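Local coordinates for thioredoxin domain-containing protein (Aeropyrum pernix, PDB 3HA9), which is of unknown function but has a thioredoxin-like fold with a CxxC disulfide, consistent with an oxidoreductase or antioxidant role, at residues A[35-41]-A[68-72]; A[21-25]-A[114-118]; A[59-63]-A[108-113]; A[48-52]-A[130-134]. All blocks are in the same frame, centred on the assembly; numbering follows the deposited sequence.

Contact 1: A[35-41]-A[68-72]; sequences VGGDVVI and EISVI
V39, V40 and I41 run alongside I69, S70 and V71 as parallel neighbours, and the bonds between them alternate in direction. V39 N gives a nearly straight bond to E68 O (3.0 Å), S70 N returns one to V39 O, I41 N meets S70 O, and I72 N closes the series on I41 O at 2.8 Å with an N-H...O angle of 177°. Side chains then sort to two faces. On one, CD1 of I41 comes to rest 3.7 Å from CG2 of I69, the two chains crossing obliquely. On the other lie V40 and S70; here the tip of I72, CD1, reaches V40 CG1 and meets V35 CG2 tip to tip at 3.8 Å. V35 also presses its CG1 against S70 CB at 3.4 Å, a tight fit; the torsion that sets CG1 anti to the backbone N (chi1 -176°) turns it to S70. The hydroxyl of S70 takes a weak bond from G37 N. Before the strands begin, the carboxylates of D38 and E68 come close, OD2 to OE1 3.4 Å, with planes 37° apart; such crowding of like charges would probably raise the proton affinity of one of them. Further out, K139 NZ holds the carbonyls of V35 and G37, while L59 and L62 of helix 52-65 pack on I41 and I69. Strand 39-45, this helix and strand 69-75 form the beta-alpha-beta unit of the thioredoxin fold.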
# COMPACT_ATOMS: atom_id res chain seq x y z
N VAL A 35 -6.72 -10.73 -2.90
CA VAL A 35 -5.31 -10.82 -2.46
C VAL A 35 -5.07 -12.13 -1.72
O VAL A 35 -5.85 -12.51 -0.85
CB VAL A 35 -4.90 -9.60 -1.60
CG1 VAL A 35 -3.41 -9.65 -1.25
CG2 VAL A 35 -5.22 -8.30 -2.32
N GLY A 36 -3.97 -12.81 -2.06
CA GLY A 36 -3.70 -14.16 -1.56
C GLY A 36 -3.26 -14.36 -0.12
O GLY A 36 -3.66 -15.34 0.50
N GLY A 37 -2.44 -13.47 0.42
CA GLY A 37 -1.78 -13.75 1.71
C GLY A 37 -2.64 -13.82 2.97
O GLY A 37 -3.86 -13.68 2.90
N ASP A 38 -2.02 -14.06 4.12
CA ASP A 38 -2.68 -13.82 5.41
C ASP A 38 -2.44 -12.38 5.87
O ASP A 38 -3.21 -11.82 6.63
CB ASP A 38 -2.18 -14.79 6.47
CG ASP A 38 -2.82 -16.17 6.38
OD1 ASP A 38 -3.90 -16.29 5.75
OD2 ASP A 38 -2.25 -17.12 6.94
N VAL A 39 -1.33 -11.82 5.40
CA VAL A 39 -0.90 -10.49 5.82
C VAL A 39 -0.72 -9.66 4.55
O VAL A 39 0.01 -10.06 3.65
CB VAL A 39 0.43 -10.58 6.59
CG1 VAL A 39 0.98 -9.21 6.91
CG2 VAL A 39 0.24 -11.40 7.86
N VAL A 40 -1.39 -8.51 4.51
CA VAL A 40 -1.36 -7.66 3.33
C VAL A 40 -0.55 -6.42 3.69
O VAL A 40 -0.83 -5.76 4.68
CB VAL A 40 -2.78 -7.30 2.88
CG1 VAL A 40 -2.76 -6.31 1.70
CG2 VAL A 40 -3.57 -8.57 2.52
N ILE A 41 0.49 -6.14 2.90
CA ILE A 41 1.26 -4.92 3.10
C ILE A 41 0.99 -3.92 1.96
O ILE A 41 1.31 -4.21 0.81
CB ILE A 41 2.79 -5.22 3.20
CG1 ILE A 41 3.05 -6.24 4.33
CG2 ILE A 41 3.58 -3.91 3.35
CD1 ILE A 41 4.53 -6.57 4.56
N GLU A 68 3.05 -16.11 3.47
CA GLU A 68 1.72 -15.59 3.74
C GLU A 68 1.60 -14.07 3.60
O GLU A 68 0.53 -13.52 3.74
CB GLU A 68 1.19 -16.07 5.09
CG GLU A 68 0.65 -17.50 5.05
CD GLU A 68 -0.39 -17.73 3.96
OE1 GLU A 68 -1.26 -16.85 3.74
OE2 GLU A 68 -0.35 -18.80 3.32
N ILE A 69 2.71 -13.40 3.31
CA ILE A 69 2.68 -11.96 3.03
C ILE A 69 2.39 -11.67 1.56
O ILE A 69 3.00 -12.27 0.66
CB ILE A 69 4.01 -11.27 3.40
CG1 ILE A 69 4.23 -11.31 4.90
CG2 ILE A 69 4.06 -9.82 2.84
CD1 ILE A 69 5.62 -10.89 5.29
N SER A 70 1.47 -10.73 1.31
CA SER A 70 1.28 -10.18 -0.03
C SER A 70 1.60 -8.71 -0.01
O SER A 70 0.95 -7.96 0.72
CB SER A 70 -0.16 -10.40 -0.52
OG SER A 70 -0.42 -11.78 -0.75
N VAL A 71 2.59 -8.30 -0.79
CA VAL A 71 2.93 -6.88 -0.93
C VAL A 71 2.16 -6.25 -2.09
O VAL A 71 2.12 -6.79 -3.22
CB VAL A 71 4.47 -6.67 -1.15
CG1 VAL A 71 4.78 -5.20 -1.52
CG2 VAL A 71 5.25 -7.12 0.09
N ILE A 72 1.53 -5.12 -1.81
CA ILE A 72 0.90 -4.32 -2.86
C ILE A 72 1.69 -3.01 -2.97
O ILE A 72 1.68 -2.20 -2.04
CB ILE A 72 -0.59 -4.06 -2.59
CG1 ILE A 72 -1.32 -5.40 -2.32
CG2 ILE A 72 -1.21 -3.26 -3.73
CD1 ILE A 72 -2.82 -5.31 -2.06

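Contact 2: A[21-25]-A[114-118]; sequences SLTTI and IMVMD
Residues 22 to 25 cross strand 114-117 nearly at right angles, their end-to-end directions 88° apart, and the backbones meet in a single bridge at T24 and V116, CA to CA 4.1 Å. One direct hydrogen bond secures the crossing: I25 N donates to M115 O over 2.8 Å, approaching from above the carbonyl plane. V116 packs against the backbone of segment 21-25, its CG1 lying 3.2 Å from T23 O and its CG2 touching L22 CB. Next to it, the methyl CG2 of T24 meets CG2 of I114 at 4.0 Å. I25 and M115 lie side by side and point the same way, CG2 of I25 resting 3.8 Å from CB of M115; with CG1 of I25 anti to its backbone N (chi1 -170°), that longer branch extends to M117 CG. One water accepts from T23 N and donates to M117 O. A second donates to the same carbonyl at 2.9 Å, so M117 O is gripped twice by solvent, but its link to T23 OG1 holds only for one of two side-chain conformers. F101 of helix 98-108 packs on I25, M115 and M117, and L22 and V116 both reach I72 on the neighbouring strand. The short strands 22-23 and 29-30 form a small antiparallel pair, and the chain leaving the first of them crosses 114-117, an outermost strand of the central thioredoxin-like sheet.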
# COMPACT_ATOMS: atom_id res chain seq x y z
N SER A 21 -10.95 -0.18 -2.44
CA SER A 21 -10.61 -0.91 -3.66
C SER A 21 -9.36 -0.30 -4.29
O SER A 21 -8.99 0.84 -4.00
CB SER A 21 -11.80 -0.94 -4.63
OG SER A 21 -11.67 0.05 -5.63
N LEU A 22 -8.67 -1.09 -5.10
CA LEU A 22 -7.41 -0.68 -5.70
C LEU A 22 -7.50 -0.88 -7.20
O LEU A 22 -8.14 -1.82 -7.65
CB LEU A 22 -6.28 -1.57 -5.17
CG LEU A 22 -6.18 -1.79 -3.65
CD1 LEU A 22 -5.71 -3.21 -3.36
CD2 LEU A 22 -5.25 -0.79 -3.05
N THR A 23 -6.87 0.01 -7.97
CA THR A 23 -6.75 -0.14 -9.43
C THR A 23 -5.33 -0.58 -9.76
O THR A 23 -4.39 0.18 -9.51
CB THR A 23 -7.02 1.19 -10.18
OG1 THR A 23 -6.07 2.19 -9.77
CG2 THR A 23 -8.43 1.70 -9.93
N THR A 24 -5.16 -1.78 -10.32
CA THR A 24 -3.81 -2.23 -10.65
C THR A 24 -3.23 -1.44 -11.83
O THR A 24 -3.97 -0.76 -12.54
CB THR A 24 -3.73 -3.74 -10.95
OG1 THR A 24 -4.33 -4.02 -12.22
CG2 THR A 24 -4.39 -4.55 -9.84
N ILE A 25 -1.92 -1.55 -12.03
CA ILE A 25 -1.20 -0.79 -13.06
C ILE A 25 -1.77 -1.08 -14.45
O ILE A 25 -1.67 -0.26 -15.37
CB ILE A 25 0.33 -1.06 -12.98
CG1 ILE A 25 1.11 -0.09 -13.88
CG2 ILE A 25 0.65 -2.57 -13.22
CD1 ILE A 25 2.62 -0.23 -13.80
N ILE A 114 1.71 -7.21 -6.40
CA ILE A 114 0.68 -6.50 -7.14
C ILE A 114 1.15 -5.05 -7.27
O ILE A 114 1.67 -4.49 -6.32
CB ILE A 114 -0.67 -6.59 -6.37
CG1 ILE A 114 -1.07 -8.06 -6.17
CG2 ILE A 114 -1.79 -5.78 -7.05
CD1 ILE A 114 -2.27 -8.26 -5.24
N MET A 115 1.00 -4.45 -8.45
CA MET A 115 1.40 -3.06 -8.67
C MET A 115 0.14 -2.21 -8.91
O MET A 115 -0.74 -2.56 -9.70
CB MET A 115 2.40 -2.93 -9.84
CG MET A 115 3.87 -3.40 -9.54
SD MET A 115 4.89 -3.40 -11.05
CE MET A 115 4.45 -4.94 -11.80
N VAL A 116 0.05 -1.09 -8.21
CA VAL A 116 -1.14 -0.24 -8.24
C VAL A 116 -0.65 1.19 -8.41
O VAL A 116 0.37 1.54 -7.85
CB VAL A 116 -1.94 -0.36 -6.90
CG1 VAL A 116 -2.95 0.73 -6.72
CG2 VAL A 116 -2.65 -1.72 -6.83
N MET A 117 -1.35 1.99 -9.20
CA MET A 117 -1.07 3.43 -9.22
C MET A 117 -2.28 4.14 -8.63
O MET A 117 -3.44 3.78 -8.94
CB MET A 117 -0.71 3.92 -10.64
CG MET A 117 0.57 3.27 -11.26
SD MET A 117 1.33 4.17 -12.67
CE MET A 117 2.47 5.22 -11.76
N ASP A 118 -2.04 5.08 -7.72
CA ASP A 118 -3.12 5.76 -6.99
C ASP A 118 -3.29 7.17 -7.49
O ASP A 118 -2.31 7.85 -7.79
CB ASP A 118 -2.80 5.78 -5.50
CG ASP A 118 -3.86 6.50 -4.66
OD1 ASP A 118 -5.05 6.18 -4.81
OD2 ASP A 118 -3.48 7.33 -3.81
O HOH W 1 -5.58 2.40 -7.03
O HOH W 2 -4.51 4.01 -11.61

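Contact 3: A[59-63]-A[108-113]; sequences LDRLT and YGDPSW
The indole of W113 lies against helix 52-65, with D110 CB 3.3 Å above one face, toward the rim, and G109 C higher over the same side. At its edge, close to the ring plane, NE1 donates to T63 OG1 over 3.2 Å with an N-H...O angle of 157°. The six-membered ring meets L59 CB obliquely at CZ2 (3.6 Å) and D60 OD1 at the same atom (3.2 Å); the carboxylate and ring planes are 30° apart. T63 OG1 is itself turned back along the helix, beside its own N (chi1 -67°), and donates to L59 O, which also takes the helical bond from T63 N on the opposite face of its plane. The threonine therefore sits between a donor on the indole and an acceptor on the helix, which fixes its rotation. In this thioredoxin-like fold the contact ties the helix of the beta-alpha-beta unit to the connection from helix 98-108 into strand 114-117. A leucine in place of W113 would probably leave T63 OG1 without its indole donor and open a gap between L59 and the backbone at G109. D110 OD2 shapes the connection as an Asx turn, accepting from S112 N and, on the other face of the carboxylate, from S112 OG at 2.9 Å. A water donates to both D110 OD1 and D60 O, and W43 and V71 of the sheet also touch the indole.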
# COMPACT_ATOMS: atom_id res chain seq x y z
N LEU A 59 11.21 -5.64 1.90
CA LEU A 59 10.03 -6.36 1.47
C LEU A 59 10.35 -7.63 0.65
O LEU A 59 9.63 -8.62 0.72
CB LEU A 59 9.10 -5.40 0.73
CG LEU A 59 8.55 -4.25 1.58
CD1 LEU A 59 7.79 -3.22 0.69
CD2 LEU A 59 7.63 -4.79 2.66
N ASP A 60 11.44 -7.59 -0.12
CA ASP A 60 11.89 -8.76 -0.88
C ASP A 60 12.22 -9.91 0.06
O ASP A 60 11.81 -11.07 -0.16
CB ASP A 60 13.16 -8.42 -1.68
CG ASP A 60 12.88 -7.55 -2.88
OD1 ASP A 60 11.72 -7.48 -3.35
OD2 ASP A 60 13.84 -6.90 -3.36
N ARG A 61 12.97 -9.59 1.10
CA ARG A 61 13.40 -10.60 2.05
C ARG A 61 12.22 -11.12 2.83
O ARG A 61 12.12 -12.33 3.04
CB ARG A 61 14.48 -10.03 2.97
CG ARG A 61 15.80 -9.85 2.25
CD ARG A 61 16.57 -8.67 2.80
NE ARG A 61 17.06 -8.94 4.14
CZ ARG A 61 17.76 -8.06 4.86
NH1 ARG A 61 18.05 -6.87 4.36
NH2 ARG A 61 18.16 -8.39 6.08
N LEU A 62 11.31 -10.23 3.23
CA LEU A 62 10.15 -10.66 4.00
C LEU A 62 9.22 -11.53 3.16
O LEU A 62 8.65 -12.51 3.65
CB LEU A 62 9.42 -9.46 4.61
CG LEU A 62 10.23 -8.77 5.72
CD1 LEU A 62 9.72 -7.37 5.99
CD2 LEU A 62 10.20 -9.61 7.00
N THR A 63 9.09 -11.18 1.87
CA THR A 63 8.32 -11.97 0.91
C THR A 63 8.87 -13.39 0.79
O THR A 63 8.11 -14.37 0.81
CB THR A 63 8.31 -11.30 -0.48
OG1 THR A 63 7.58 -10.07 -0.41
CG2 THR A 63 7.67 -12.20 -1.53
N TYR A 108 14.50 -3.55 -8.14
CA TYR A 108 14.70 -3.64 -6.68
C TYR A 108 13.68 -4.47 -5.93
O TYR A 108 13.93 -4.90 -4.80
CB TYR A 108 14.75 -2.24 -6.07
CG TYR A 108 15.76 -1.34 -6.73
CD1 TYR A 108 17.12 -1.59 -6.62
CD2 TYR A 108 15.35 -0.22 -7.46
CE1 TYR A 108 18.06 -0.77 -7.23
CE2 TYR A 108 16.28 0.61 -8.07
CZ TYR A 108 17.63 0.32 -7.96
OH TYR A 108 18.58 1.13 -8.53
N GLY A 109 12.53 -4.69 -6.56
CA GLY A 109 11.42 -5.37 -5.89
C GLY A 109 11.23 -6.79 -6.39
O GLY A 109 12.20 -7.45 -6.78
N ASP A 110 9.98 -7.26 -6.35
CA ASP A 110 9.69 -8.70 -6.57
C ASP A 110 8.58 -8.90 -7.58
O ASP A 110 7.59 -8.13 -7.60
CB ASP A 110 9.39 -9.42 -5.24
CG ASP A 110 9.39 -10.95 -5.36
OD1 ASP A 110 10.43 -11.55 -5.01
OD2 ASP A 110 8.38 -11.53 -5.84
N PRO A 111 8.73 -9.94 -8.44
CA PRO A 111 7.80 -10.16 -9.55
C PRO A 111 6.40 -10.61 -9.12
O PRO A 111 5.44 -10.42 -9.87
CB PRO A 111 8.50 -11.24 -10.40
CG PRO A 111 9.72 -11.68 -9.63
CD PRO A 111 10.04 -10.59 -8.68
N SER A 112 6.29 -11.20 -7.93
CA SER A 112 5.01 -11.64 -7.41
C SER A 112 4.11 -10.50 -6.89
O SER A 112 2.92 -10.71 -6.68
CB SER A 112 5.21 -12.69 -6.30
OG SER A 112 5.61 -12.09 -5.08
N TRP A 113 4.67 -9.31 -6.69
CA TRP A 113 3.89 -8.20 -6.09
C TRP A 113 2.82 -7.65 -7.00
O TRP A 113 2.99 -7.56 -8.20
CB TRP A 113 4.81 -7.05 -5.70
CG TRP A 113 5.81 -7.37 -4.68
CD1 TRP A 113 5.89 -8.51 -3.92
CD2 TRP A 113 6.89 -6.54 -4.26
NE1 TRP A 113 6.96 -8.43 -3.07
CE2 TRP A 113 7.59 -7.23 -3.25
CE3 TRP A 113 7.34 -5.26 -4.65
CZ2 TRP A 113 8.71 -6.71 -2.62
CZ3 TRP A 113 8.47 -4.73 -4.02
CH2 TRP A 113 9.13 -5.45 -3.02
O HOH W 3 11.13 -12.25 -2.50

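Contact 4: A[48-52]-A[130-134]; sequences WCPSC and SIDYI
The 48-52 loop and the segment leading into strand 133-138 come together with no backbone pairing, C49 and I131 being 6.5 Å apart at CA and C52 and D132 5.9 Å. Side chains fill the interval. C49 and C52 are joined by a disulfide, SG to SG 2.1 Å, and I131 O lies beside both sulfurs, 3.2 Å from that of C52. CD1 of I131 wedges between C49 CB, a tight 3.5 Å away, and the W48 ring; there it sits over one face in a CH-pi contact, 4.0 Å from the centroid of the six-membered ring. D132 extends with CG anti to the backbone N (chi1 -171°), which carries OD2 to the serine; S51 OG donates over 2.7 Å to the anti lone pair of OD2. D132 CB meanwhile packs 3.6 Å from C52 SG. D132 OD1 is held in turn by W43 NE1. With an alanine here, the S51 hydroxyl and W43 NE1 would probably lose their acceptor and a gap open beside C52 SG. The CxxC pair stands at the start of helix 52-65, as in thioredoxins; W43 and M45 of strand 39-45 touch C52, and the lead-in to strand 133-138 meets both cysteines, with T149 beyond strand 143-148 bonded to the D132 backbone.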
# COMPACT_ATOMS: atom_id res chain seq x y z
N TRP A 48 11.09 7.53 -7.73
CA TRP A 48 12.26 8.37 -7.43
C TRP A 48 12.60 8.51 -5.93
O TRP A 48 13.59 9.13 -5.56
CB TRP A 48 12.03 9.77 -8.02
CG TRP A 48 10.83 10.43 -7.45
CD1 TRP A 48 9.55 10.33 -7.91
CD2 TRP A 48 10.79 11.33 -6.33
NE1 TRP A 48 8.71 11.08 -7.13
CE2 TRP A 48 9.44 11.72 -6.16
CE3 TRP A 48 11.75 11.83 -5.45
CZ2 TRP A 48 9.03 12.58 -5.14
CZ3 TRP A 48 11.34 12.69 -4.45
CH2 TRP A 48 9.99 13.07 -4.30
N CYS A 49 11.78 7.92 -5.07
CA CYS A 49 11.94 8.06 -3.62
C CYS A 49 13.29 7.45 -3.18
O CYS A 49 13.55 6.29 -3.46
CB CYS A 49 10.73 7.39 -2.92
SG CYS A 49 10.99 6.59 -1.28
N PRO A 50 14.18 8.26 -2.57
CA PRO A 50 15.49 7.75 -2.19
C PRO A 50 15.44 6.54 -1.26
O PRO A 50 16.17 5.56 -1.50
CB PRO A 50 16.16 8.95 -1.51
CG PRO A 50 15.56 10.14 -2.20
CD PRO A 50 14.12 9.74 -2.45
N SER A 51 14.60 6.61 -0.23
CA SER A 51 14.51 5.56 0.80
C SER A 51 13.85 4.27 0.29
O SER A 51 14.02 3.20 0.87
CB SER A 51 13.79 6.09 2.04
OG SER A 51 12.41 6.34 1.76
N CYS A 52 13.13 4.38 -0.80
CA CYS A 52 12.31 3.26 -1.26
C CYS A 52 13.13 2.09 -1.77
O CYS A 52 12.66 0.96 -1.75
CB CYS A 52 11.29 3.73 -2.30
SG CYS A 52 9.99 4.76 -1.58
N SER A 130 3.98 10.07 3.86
CA SER A 130 5.27 10.22 3.12
C SER A 130 5.25 9.39 1.85
O SER A 130 4.28 8.67 1.60
CB SER A 130 6.43 9.75 4.00
OG SER A 130 6.44 8.32 4.08
N ILE A 131 6.32 9.51 1.06
CA ILE A 131 6.46 8.70 -0.15
C ILE A 131 7.15 7.35 0.09
O ILE A 131 7.57 6.69 -0.85
CB ILE A 131 7.23 9.48 -1.27
CG1 ILE A 131 8.63 9.86 -0.78
CG2 ILE A 131 6.43 10.72 -1.69
CD1 ILE A 131 9.51 10.49 -1.86
N ASP A 132 7.24 6.94 1.35
CA ASP A 132 7.73 5.60 1.70
C ASP A 132 6.98 5.21 2.97
O ASP A 132 7.50 5.28 4.08
CB ASP A 132 9.26 5.59 1.88
CG ASP A 132 9.84 4.19 2.04
OD1 ASP A 132 9.08 3.21 2.14
OD2 ASP A 132 11.10 4.06 2.12
N TYR A 133 5.74 4.78 2.78
CA TYR A 133 4.82 4.61 3.89
C TYR A 133 4.19 3.25 3.80
O TYR A 133 3.82 2.81 2.72
CB TYR A 133 3.73 5.72 3.83
CG TYR A 133 2.79 5.77 5.02
CD1 TYR A 133 3.12 6.51 6.16
CD2 TYR A 133 1.56 5.10 4.99
CE1 TYR A 133 2.25 6.56 7.25
CE2 TYR A 133 0.68 5.14 6.09
CZ TYR A 133 1.04 5.88 7.21
OH TYR A 133 0.20 5.93 8.29
N ILE A 134 4.08 2.58 4.95
CA ILE A 134 3.68 1.18 5.01
C ILE A 134 2.40 1.06 5.84
O ILE A 134 2.30 1.64 6.92
CB ILE A 134 4.82 0.35 5.68
CG1 ILE A 134 6.01 0.18 4.72
CG2 ILE A 134 4.32 -1.01 6.22
CD1 ILE A 134 5.78 -0.83 3.60

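In the fold
Contacts 1, 2 and 4 all reach the central sheet, and contact 3 joins helix 52-65 to the connection that leads into strand 114-117. Contacts 1 and 2 sit on adjoining strands, where V71 O and I114 N probably bond at 3.2 Å. Contact 3 lies about 11 Å from contact 1, centre to centre, with V71 CB against W113 NE1 at 3.6 Å. Contact 4 holds the CxxC disulfide, the probable redox site, about 19 Å from contact 1 and 17 Å from contact 2 between centres; I134 CD1 still meets I41 CG2 of contact 1 and L59 CD1 of contact 3. Helix 52-65 runs from C52 of contact 4 to the L59-T63 face of contact 3.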